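PDB 4KOQ: single-stranded DNA-binding protein WHY3, chloroplastic from Arabidopsis thaliana, which binds single-stranded DNA, keeping the plastid genome stable in chloroplasts by preventing illegitimate recombination, and represses transcription of the kinesin KP1 gene in the nucleus. Local coordinates for residues H13-I24 and Y136-L147; K40-L48 and F151-G160. One frame throughout, in Å; residues are numbered along the deposited sequence.

Contact 1 (H13-I24 and Y136-L147); sequences HSIYKGKAALTI and YIPITKAEFAVL
K17 reaches across to E143, its NZ 2.7 Å from OE1 in a salt bridge on the syn lone pair of that oxygen. The same ammonium donates to P138 O at 2.8 Å, standing 40° out of the carbonyl plane; a lysine suits the place, having several N-H groups to share. Its chain, bent at chi2 (-65°), first lays CG against I137 CG1. Beside it, I137 lays CD1 on the face of the hairpin, 3.6 Å from I15 O, while I15 CD1 meets I139 CD1 at 3.8 Å, the two side chains crossing at about a right angle. Further along, the H13 ring takes L147 CD2 at its edge, and an in-plane water links H13 NE2 to E143 O.

The carboxylate is itself held in place: OE1 is gripped by K17 NZ on the syn side and T140 N on the anti side, the latter tilted out of the carboxylate plane. E143 N returns a bond of 3.1 Å to T140 OG1, completing a capping box. The beta hairpin 13-24, whose residues 17-22 are probably needed for single-stranded DNA binding, as in related proteins, thereby packs where strand 131-140 turns into helix 141-158, with F51 of strand 39-56 and F120 of strand 117-126 closing round I137.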
loop_
_atom_site.group_PDB
_atom_site.type_symbol
_atom_site.label_atom_id
_atom_site.label_comp_id
_atom_site.label_asym_id
_atom_site.label_seq_id
_atom_site.Cartn_x
_atom_site.Cartn_y
_atom_site.Cartn_z
ATOM N N HIS A 13 1.583 -8.828 -16.910
ATOM C CA HIS A 13 2.903 -8.333 -16.614
ATOM C C HIS A 13 3.886 -9.435 -16.981
ATOM O O HIS A 13 3.782 -10.539 -16.483
ATOM C CB HIS A 13 2.990 -7.937 -15.147
ATOM C CG HIS A 13 4.378 -7.627 -14.679
ATOM N ND1 HIS A 13 5.098 -6.534 -15.123
ATOM C CD2 HIS A 13 5.184 -8.287 -13.821
ATOM C CE1 HIS A 13 6.287 -6.534 -14.545
ATOM N NE2 HIS A 13 6.369 -7.593 -13.759
ATOM N N SER A 14 4.822 -9.126 -17.876
ATOM C CA SER A 14 5.785 -10.114 -18.362
ATOM C C SER A 14 7.261 -9.898 -17.988
ATOM O O SER A 14 7.758 -8.783 -17.898
ATOM C CB SER A 14 5.673 -10.182 -19.875
ATOM O OG SER A 14 4.334 -10.461 -20.220
ATOM N N ILE A 15 7.960 -11.017 -17.861
ATOM C CA ILE A 15 9.384 -11.064 -17.628
ATOM C C ILE A 15 9.950 -11.960 -18.693
ATOM O O ILE A 15 9.536 -13.114 -18.811
ATOM C CB ILE A 15 9.661 -11.613 -16.252
ATOM C CG1 ILE A 15 9.044 -10.677 -15.217
ATOM C CG2 ILE A 15 11.164 -11.744 -15.981
ATOM C CD1 ILE A 15 8.838 -11.303 -13.875
ATOM N N TYR A 16 10.872 -11.417 -19.482
ATOM C CA TYR A 16 11.441 -12.133 -20.610
ATOM C C TYR A 16 12.903 -12.435 -20.360
ATOM O O TYR A 16 13.694 -11.534 -20.106
ATOM C CB TYR A 16 11.327 -11.263 -21.848
ATOM C CG TYR A 16 9.928 -10.923 -22.227
ATOM C CD1 TYR A 16 9.112 -11.853 -22.822
ATOM C CD2 TYR A 16 9.410 -9.656 -21.977
ATOM C CE1 TYR A 16 7.828 -11.552 -23.161
ATOM C CE2 TYR A 16 8.122 -9.345 -22.324
ATOM C CZ TYR A 16 7.344 -10.293 -22.921
ATOM O OH TYR A 16 6.058 -10.004 -23.269
ATOM N N LYS A 17 13.269 -13.712 -20.380
ATOM C CA LYS A 17 14.633 -14.065 -20.136
ATOM C C LYS A 17 15.184 -14.902 -21.285
ATOM O O LYS A 17 14.487 -15.186 -22.267
ATOM C CB LYS A 17 14.772 -14.801 -18.788
ATOM C CG LYS A 17 14.510 -13.905 -17.563
ATOM C CD LYS A 17 15.551 -12.774 -17.422
ATOM C CE LYS A 17 15.073 -11.707 -16.459
ATOM N NZ LYS A 17 15.353 -12.107 -15.073
ATOM N N GLY A 18 16.432 -15.327 -21.130
ATOM C CA GLY A 18 17.135 -16.011 -22.194
ATOM C C GLY A 18 16.504 -17.296 -22.675
ATOM O O GLY A 18 16.481 -17.565 -23.877
ATOM N N LYS A 19 15.985 -18.088 -21.741
ATOM C CA LYS A 19 15.494 -19.425 -22.020
ATOM C C LYS A 19 13.999 -19.569 -21.797
ATOM O O LYS A 19 13.435 -20.601 -22.095
ATOM C CB LYS A 19 16.212 -20.423 -21.110
ATOM C CG LYS A 19 17.713 -20.528 -21.375
ATOM C CD LYS A 19 18.406 -21.296 -20.260
ATOM C CE LYS A 19 19.912 -21.328 -20.434
ATOM N NZ LYS A 19 20.582 -21.855 -19.207
ATOM N N ALA A 20 13.359 -18.546 -21.236
ATOM C CA ALA A 20 11.944 -18.657 -20.851
ATOM C C ALA A 20 11.365 -17.266 -20.645
ATOM O O ALA A 20 12.114 -16.325 -20.456
ATOM C CB ALA A 20 11.823 -19.440 -19.598
ATOM N N ALA A 21 10.044 -17.187 -20.745
ATOM C CA ALA A 21 9.246 -16.030 -20.424
ATOM C C ALA A 21 8.164 -16.416 -19.406
ATOM O O ALA A 21 7.710 -17.558 -19.367
ATOM C CB ALA A 21 8.569 -15.492 -21.704
ATOM N N LEU A 22 7.733 -15.440 -18.621
ATOM C CA LEU A 22 6.645 -15.597 -17.660
ATOM C C LEU A 22 5.712 -14.392 -17.797
ATOM O O LEU A 22 6.179 -13.261 -17.792
ATOM C CB LEU A 22 7.226 -15.589 -16.233
ATOM C CG LEU A 22 6.221 -15.539 -15.082
ATOM C CD1 LEU A 22 5.270 -16.723 -15.091
ATOM C CD2 LEU A 22 6.947 -15.411 -13.752
ATOM N N THR A 23 4.424 -14.631 -17.938
ATOM C CA THR A 23 3.449 -13.557 -17.912
ATOM C C THR A 23 2.459 -13.836 -16.789
ATOM O O THR A 23 2.070 -14.974 -16.552
ATOM C CB THR A 23 2.681 -13.450 -19.268
ATOM O OG1 THR A 23 3.613 -13.299 -20.332
ATOM C CG2 THR A 23 1.782 -12.277 -19.273
ATOM N N ILE A 24 2.084 -12.786 -16.073
ATOM C CA ILE A 24 1.213 -12.862 -14.908
ATOM C C ILE A 24 0.019 -11.953 -15.117
ATOM O O ILE A 24 0.178 -10.743 -15.307
ATOM C CB ILE A 24 1.943 -12.403 -13.638
ATOM C CG1 ILE A 24 3.210 -13.246 -13.476
ATOM C CG2 ILE A 24 1.070 -12.538 -12.420
ATOM C CD1 ILE A 24 4.088 -12.830 -12.348
ATOM N N TYR A 136 11.863 -23.199 -16.202
ATOM C CA TYR A 136 12.532 -22.444 -15.144
ATOM C C TYR A 136 12.753 -21.047 -15.630
ATOM O O TYR A 136 13.089 -20.844 -16.815
ATOM C CB TYR A 136 13.909 -23.023 -14.886
ATOM C CG TYR A 136 13.898 -24.362 -14.203
ATOM C CD1 TYR A 136 13.754 -25.535 -14.930
ATOM C CD2 TYR A 136 14.073 -24.453 -12.833
ATOM C CE1 TYR A 136 13.756 -26.772 -14.282
ATOM C CE2 TYR A 136 14.059 -25.667 -12.185
ATOM C CZ TYR A 136 13.927 -26.822 -12.915
ATOM O OH TYR A 136 13.917 -28.033 -12.252
ATOM N N ILE A 137 12.630 -20.076 -14.741
ATOM C CA ILE A 137 12.963 -18.707 -15.117
ATOM C C ILE A 137 13.555 -18.010 -13.910
ATOM O O ILE A 137 13.024 -18.092 -12.817
ATOM C CB ILE A 137 11.775 -17.981 -15.709
ATOM C CG1 ILE A 137 12.227 -16.640 -16.328
ATOM C CG2 ILE A 137 10.703 -17.785 -14.649
ATOM C CD1 ILE A 137 11.133 -15.831 -16.999
ATOM N N PRO A 138 14.716 -17.396 -14.082
ATOM C CA PRO A 138 15.297 -16.591 -13.008
ATOM C C PRO A 138 14.703 -15.182 -12.968
ATOM O O PRO A 138 14.437 -14.571 -14.014
ATOM C CB PRO A 138 16.774 -16.507 -13.401
ATOM C CG PRO A 138 16.753 -16.595 -14.873
ATOM C CD PRO A 138 15.579 -17.444 -15.267
ATOM N N ILE A 139 14.486 -14.703 -11.757
ATOM C CA ILE A 139 13.824 -13.420 -11.496
ATOM C C ILE A 139 14.815 -12.651 -10.626
ATOM O O ILE A 139 15.193 -13.141 -9.559
ATOM C CB ILE A 139 12.486 -13.696 -10.708
ATOM C CG1 ILE A 139 11.560 -14.669 -11.482
ATOM C CG2 ILE A 139 11.694 -12.451 -10.392
ATOM C CD1 ILE A 139 11.146 -14.138 -12.845
ATOM N N THR A 140 15.239 -11.473 -11.054
ATOM C CA THR A 140 16.150 -10.655 -10.238
ATOM C C THR A 140 15.469 -10.141 -9.005
ATOM O O THR A 140 14.237 -10.083 -8.936
ATOM C CB THR A 140 16.731 -9.438 -11.000
ATOM O OG1 THR A 140 15.687 -8.506 -11.320
ATOM C CG2 THR A 140 17.480 -9.872 -12.296
ATOM N N LYS A 141 16.261 -9.680 -8.028
ATOM C CA LYS A 141 15.703 -9.063 -6.822
ATOM C C LYS A 141 14.778 -7.881 -7.193
ATOM O O LYS A 141 13.723 -7.710 -6.570
ATOM C CB LYS A 141 16.848 -8.592 -5.889
ATOM C CG LYS A 141 16.417 -7.900 -4.625
ATOM C CD LYS A 141 17.659 -7.485 -3.832
ATOM C CE LYS A 141 17.330 -6.738 -2.565
ATOM N NZ LYS A 141 18.574 -6.073 -2.030
ATOM N N ALA A 142 15.181 -7.085 -8.183
ATOM C CA ALA A 142 14.394 -5.929 -8.637
ATOM C C ALA A 142 13.080 -6.351 -9.271
ATOM O O ALA A 142 12.032 -5.775 -9.015
ATOM C CB ALA A 142 15.186 -5.132 -9.616
ATOM N N GLU A 143 13.124 -7.395 -10.087
ATOM C CA GLU A 143 11.901 -7.913 -10.709
ATOM C C GLU A 143 10.988 -8.525 -9.655
ATOM O O GLU A 143 9.764 -8.362 -9.694
ATOM C CB GLU A 143 12.248 -8.953 -11.807
ATOM C CG GLU A 143 12.862 -8.350 -13.045
ATOM C CD GLU A 143 13.663 -9.335 -13.904
ATOM O OE1 GLU A 143 14.043 -10.437 -13.437
ATOM O OE2 GLU A 143 13.897 -8.988 -15.071
ATOM N N PHE A 144 11.563 -9.214 -8.689
ATOM C CA PHE A 144 10.763 -9.805 -7.633
ATOM C C PHE A 144 10.123 -8.703 -6.789
ATOM O O PHE A 144 8.987 -8.837 -6.324
ATOM C CB PHE A 144 11.580 -10.802 -6.793
ATOM C CG PHE A 144 10.738 -11.661 -5.902
ATOM C CD1 PHE A 144 9.934 -12.650 -6.451
ATOM C CD2 PHE A 144 10.760 -11.508 -4.542
ATOM C CE1 PHE A 144 9.108 -13.446 -5.619
ATOM C CE2 PHE A 144 9.952 -12.312 -3.708
ATOM C CZ PHE A 144 9.139 -13.276 -4.268
ATOM N N ALA A 145 10.830 -7.592 -6.579
ATOM C CA ALA A 145 10.256 -6.471 -5.826
ATOM C C ALA A 145 9.014 -5.857 -6.504
ATOM O O ALA A 145 8.066 -5.419 -5.816
ATOM C CB ALA A 145 11.336 -5.338 -5.579
ATOM N N VAL A 146 9.045 -5.811 -7.827
ATOM C CA VAL A 146 7.914 -5.360 -8.621
ATOM C C VAL A 146 6.749 -6.312 -8.329
ATOM O O VAL A 146 5.623 -5.872 -8.088
ATOM C CB VAL A 146 8.215 -5.372 -10.102
ATOM C CG1 VAL A 146 6.956 -5.069 -10.946
ATOM C CG2 VAL A 146 9.286 -4.332 -10.432
ATOM N N LEU A 147 7.011 -7.615 -8.389
ATOM C CA LEU A 147 5.945 -8.599 -8.032
ATOM C C LEU A 147 5.397 -8.432 -6.633
ATOM O O LEU A 147 4.169 -8.436 -6.428
ATOM C CB LEU A 147 6.428 -10.046 -8.238
ATOM C CG LEU A 147 6.894 -10.409 -9.632
ATOM C CD1 LEU A 147 7.285 -11.897 -9.764
ATOM C CD2 LEU A 147 5.855 -10.038 -10.681
HETATM O O HOH W 1 8.761 -8.082 -12.445
#

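Contact 2 (K40-L48 and F151-G160); sequences KLTKEGFLL and FNFVLPHLIG
L158 and G45 meet backbone to backbone as well as through a side chain. The polar part is one hydrogen bond, from G45 N to L158 O at 2.8 Å, with an N-H...O angle of 164°; it lies in the carbonyl plane on a lone pair. A CA-H...O contact from E44 CA, 3.5 Å from L158 O, comes to the same oxygen. This carbonyl belongs to the last turn of the helix, and the loop between strands 40-43 and 46-48 supplies it with a donor.

Apolar contacts fill the rest. The L158 side chain lies against the backbone of G45 and F46, its CD2 3.8 Å from F46 N; glycine suits position 45 because a CB there would run into that methyl. L47 splits its branches: CD1 approaches F151 CE1 to 3.3 Å, a close contact made obliquely to the ring, whereas CD2 faces V154 CG1 at 4.2 Å. With CG set anti to its carbonyl carbon (chi1 -65°), L47 directs this fork at the helix. At the far end, L41 CD1 rests 3.5 Å from I159 O, over the turn that ends the helix. E44 lies alongside I159, both pointing the same way, with OE2 4.0 Å from CG2.

Outside the pair, I75 of helix 72-79 touches both F151 and L158, and W161 of the second subunit packs on L47.

The helix closes with a Schellman motif: G160 has positive phi (83°), which glycine tolerates readily, and its N bonds to H157 O. Such an ending, coupled to the loop of a strand also distorted by a classic beta bulge at T42 and K43, fastens the C-terminal end of helix 141-158 to the sheet of this Whirly domain.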
loop_
_atom_site.group_PDB
_atom_site.type_symbol
_atom_site.label_atom_id
_atom_site.label_comp_id
_atom_site.label_asym_id
_atom_site.label_seq_id
_atom_site.Cartn_x
_atom_site.Cartn_y
_atom_site.Cartn_z
ATOM N N LYS A 40 -22.874 -11.368 -3.620
ATOM C CA LYS A 40 -22.085 -12.154 -2.698
ATOM C C LYS A 40 -20.902 -12.724 -3.449
ATOM O O LYS A 40 -21.065 -13.267 -4.543
ATOM C CB LYS A 40 -22.902 -13.298 -2.144
ATOM C CG LYS A 40 -22.138 -14.196 -1.199
ATOM C CD LYS A 40 -22.917 -15.475 -0.933
ATOM C CE LYS A 40 -22.507 -16.123 0.382
ATOM N NZ LYS A 40 -22.958 -15.330 1.565
ATOM N N LEU A 41 -19.726 -12.629 -2.841
ATOM C CA LEU A 41 -18.510 -13.144 -3.456
ATOM C C LEU A 41 -18.566 -14.633 -3.361
ATOM O O LEU A 41 -18.678 -15.162 -2.275
ATOM C CB LEU A 41 -17.250 -12.611 -2.724
ATOM C CG LEU A 41 -15.940 -13.164 -3.324
ATOM C CD1 LEU A 41 -14.854 -12.107 -3.282
ATOM C CD2 LEU A 41 -15.502 -14.361 -2.563
ATOM N N THR A 42 -18.487 -15.319 -4.494
ATOM C CA THR A 42 -18.577 -16.765 -4.508
ATOM C C THR A 42 -17.247 -17.438 -4.864
ATOM O O THR A 42 -17.059 -18.621 -4.609
ATOM C CB THR A 42 -19.620 -17.223 -5.522
ATOM O OG1 THR A 42 -19.329 -16.644 -6.798
ATOM C CG2 THR A 42 -21.021 -16.787 -5.070
ATOM N N LYS A 43 -16.327 -16.686 -5.466
ATOM C CA LYS A 43 -14.987 -17.206 -5.736
ATOM C C LYS A 43 -13.959 -16.065 -5.683
ATOM O O LYS A 43 -14.148 -15.054 -6.309
ATOM C CB LYS A 43 -14.947 -17.859 -7.110
ATOM C CG LYS A 43 -13.665 -18.640 -7.400
ATOM C CD LYS A 43 -13.651 -19.152 -8.826
ATOM C CE LYS A 43 -12.715 -20.343 -9.006
ATOM N NZ LYS A 43 -11.283 -19.960 -8.977
ATOM N N GLU A 44 -12.914 -16.244 -4.888
ATOM C CA GLU A 44 -11.824 -15.291 -4.846
ATOM C C GLU A 44 -11.206 -15.148 -6.207
ATOM O O GLU A 44 -11.217 -16.062 -7.039
ATOM C CB GLU A 44 -10.727 -15.771 -3.916
ATOM C CG GLU A 44 -11.061 -15.878 -2.504
ATOM C CD GLU A 44 -9.859 -16.357 -1.717
ATOM O OE1 GLU A 44 -9.114 -17.272 -2.218
ATOM O OE2 GLU A 44 -9.644 -15.773 -0.627
ATOM N N GLY A 45 -10.623 -13.984 -6.431
ATOM C CA GLY A 45 -9.763 -13.785 -7.560
ATOM C C GLY A 45 -8.468 -14.550 -7.415
ATOM O O GLY A 45 -8.200 -15.141 -6.374
ATOM N N PHE A 46 -7.656 -14.542 -8.464
ATOM C CA PHE A 46 -6.357 -15.245 -8.413
ATOM C C PHE A 46 -5.478 -14.651 -9.490
ATOM O O PHE A 46 -5.917 -13.769 -10.236
ATOM C CB PHE A 46 -6.524 -16.758 -8.635
ATOM C CG PHE A 46 -7.139 -17.124 -9.970
ATOM C CD1 PHE A 46 -8.512 -17.084 -10.134
ATOM C CD2 PHE A 46 -6.357 -17.526 -11.042
ATOM C CE1 PHE A 46 -9.096 -17.419 -11.366
ATOM C CE2 PHE A 46 -6.938 -17.866 -12.272
ATOM C CZ PHE A 46 -8.316 -17.803 -12.422
ATOM N N LEU A 47 -4.230 -15.123 -9.561
ATOM C CA LEU A 47 -3.319 -14.711 -10.597
ATOM C C LEU A 47 -3.002 -15.902 -11.490
ATOM O O LEU A 47 -2.687 -17.003 -11.003
ATOM C CB LEU A 47 -1.980 -14.216 -9.989
ATOM C CG LEU A 47 -2.089 -12.950 -9.129
ATOM C CD1 LEU A 47 -0.738 -12.498 -8.609
ATOM C CD2 LEU A 47 -2.761 -11.805 -9.850
ATOM N N LEU A 48 -3.058 -15.679 -12.787
ATOM C CA LEU A 48 -2.719 -16.700 -13.760
ATOM C C LEU A 48 -1.297 -16.482 -14.264
ATOM O O LEU A 48 -0.978 -15.454 -14.871
ATOM C CB LEU A 48 -3.661 -16.618 -14.971
ATOM C CG LEU A 48 -3.441 -17.709 -16.031
ATOM C CD1 LEU A 48 -3.581 -19.085 -15.410
ATOM C CD2 LEU A 48 -4.404 -17.543 -17.195
ATOM N N PHE A 151 1.619 -7.692 -6.060
ATOM C CA PHE A 151 0.876 -8.716 -5.314
ATOM C C PHE A 151 0.193 -8.109 -4.072
ATOM O O PHE A 151 -0.989 -8.390 -3.772
ATOM C CB PHE A 151 1.795 -9.878 -4.861
ATOM C CG PHE A 151 2.306 -10.778 -5.970
ATOM C CD1 PHE A 151 1.945 -10.594 -7.289
ATOM C CD2 PHE A 151 3.139 -11.840 -5.668
ATOM C CE1 PHE A 151 2.421 -11.436 -8.281
ATOM C CE2 PHE A 151 3.614 -12.677 -6.684
ATOM C CZ PHE A 151 3.255 -12.475 -7.953
ATOM N N ASN A 152 0.924 -7.293 -3.332
ATOM C CA ASN A 152 0.311 -6.598 -2.197
ATOM C C ASN A 152 -0.808 -5.660 -2.640
ATOM O O ASN A 152 -1.840 -5.539 -1.976
ATOM C CB ASN A 152 1.357 -5.862 -1.371
ATOM C CG ASN A 152 1.985 -6.740 -0.338
ATOM O OD1 ASN A 152 1.292 -7.479 0.353
ATOM N ND2 ASN A 152 3.310 -6.672 -0.217
ATOM N N PHE A 153 -0.622 -4.986 -3.758
ATOM C CA PHE A 153 -1.678 -4.177 -4.342
ATOM C C PHE A 153 -2.939 -4.992 -4.653
ATOM O O PHE A 153 -4.079 -4.567 -4.379
ATOM C CB PHE A 153 -1.189 -3.477 -5.601
ATOM C CG PHE A 153 -2.282 -2.938 -6.452
ATOM C CD1 PHE A 153 -2.834 -1.689 -6.171
ATOM C CD2 PHE A 153 -2.786 -3.652 -7.518
ATOM C CE1 PHE A 153 -3.850 -1.192 -6.934
ATOM C CE2 PHE A 153 -3.826 -3.134 -8.284
ATOM C CZ PHE A 153 -4.355 -1.910 -7.981
ATOM N N VAL A 154 -2.753 -6.145 -5.274
ATOM C CA VAL A 154 -3.879 -6.839 -5.867
ATOM C C VAL A 154 -4.657 -7.667 -4.859
ATOM O O VAL A 154 -5.836 -7.937 -5.061
ATOM C CB VAL A 154 -3.428 -7.681 -7.089
ATOM C CG1 VAL A 154 -2.854 -8.992 -6.666
ATOM C CG2 VAL A 154 -4.580 -7.836 -8.049
ATOM N N LEU A 155 -4.022 -8.050 -3.767
ATOM C CA LEU A 155 -4.673 -8.936 -2.823
ATOM C C LEU A 155 -6.057 -8.450 -2.330
ATOM O O LEU A 155 -7.009 -9.221 -2.334
ATOM C CB LEU A 155 -3.745 -9.247 -1.652
ATOM C CG LEU A 155 -2.780 -10.432 -1.768
ATOM C CD1 LEU A 155 -1.760 -10.398 -0.638
ATOM C CD2 LEU A 155 -3.468 -11.752 -1.751
ATOM N N PRO A 156 -6.169 -7.174 -1.915
ATOM C CA PRO A 156 -7.494 -6.655 -1.486
ATOM C C PRO A 156 -8.568 -6.681 -2.558
ATOM O O PRO A 156 -9.745 -6.887 -2.236
ATOM C CB PRO A 156 -7.199 -5.232 -1.011
ATOM C CG PRO A 156 -5.791 -4.995 -1.258
ATOM C CD PRO A 156 -5.084 -6.224 -1.638
ATOM N N HIS A 157 -8.177 -6.562 -3.819
ATOM C CA HIS A 157 -9.107 -6.709 -4.925
ATOM C C HIS A 157 -9.514 -8.126 -5.134
ATOM O O HIS A 157 -10.684 -8.392 -5.407
ATOM C CB HIS A 157 -8.457 -6.158 -6.199
ATOM C CG HIS A 157 -8.100 -4.718 -6.076
ATOM N ND1 HIS A 157 -8.972 -3.709 -6.427
ATOM C CD2 HIS A 157 -6.983 -4.110 -5.606
ATOM C CE1 HIS A 157 -8.406 -2.539 -6.174
ATOM N NE2 HIS A 157 -7.207 -2.754 -5.661
ATOM N N LEU A 158 -8.574 -9.067 -4.987
ATOM C CA LEU A 158 -8.896 -10.458 -5.216
ATOM C C LEU A 158 -9.869 -11.021 -4.190
ATOM O O LEU A 158 -10.614 -11.984 -4.507
ATOM C CB LEU A 158 -7.666 -11.365 -5.294
ATOM C CG LEU A 158 -6.607 -10.978 -6.325
ATOM C CD1 LEU A 158 -5.450 -11.964 -6.309
ATOM C CD2 LEU A 158 -7.129 -10.812 -7.716
ATOM N N ILE A 159 -9.846 -10.464 -2.986
ATOM C CA ILE A 159 -10.755 -10.908 -1.931
ATOM C C ILE A 159 -12.044 -10.064 -1.866
ATOM O O ILE A 159 -12.879 -10.264 -0.986
ATOM C CB ILE A 159 -10.087 -10.953 -0.566
ATOM C CG1 ILE A 159 -9.704 -9.565 -0.090
ATOM C CG2 ILE A 159 -8.847 -11.850 -0.623
ATOM C CD1 ILE A 159 -9.181 -9.515 1.374
ATOM N N GLY A 160 -12.189 -9.133 -2.788
ATOM C CA GLY A 160 -13.383 -8.311 -2.896
ATOM C C GLY A 160 -13.484 -7.111 -2.001
ATOM O O GLY A 160 -14.534 -6.470 -1.975
#

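Contact 1 and contact 2 bind the two ends of one helix, 141-158, to one antiparallel sheet: the first holds its N-terminal turns against the hairpin of strands 9-16 and 20-33, the second its C-terminal end against the next strand, 39-56. Their centres lie about 22 Å apart, on opposite sides of the chain's centre, yet they meet where I24 CG2 packs 4.2 Å from L47 CD1. The stretch probably needed for DNA binding lies in contact 1, none of it in contact 2. Both contacts also touch the second subunit of the homotetramer, and H13 of contact 1 packs on E44 of that subunit, a residue whose counterpart in this chain belongs to contact 2.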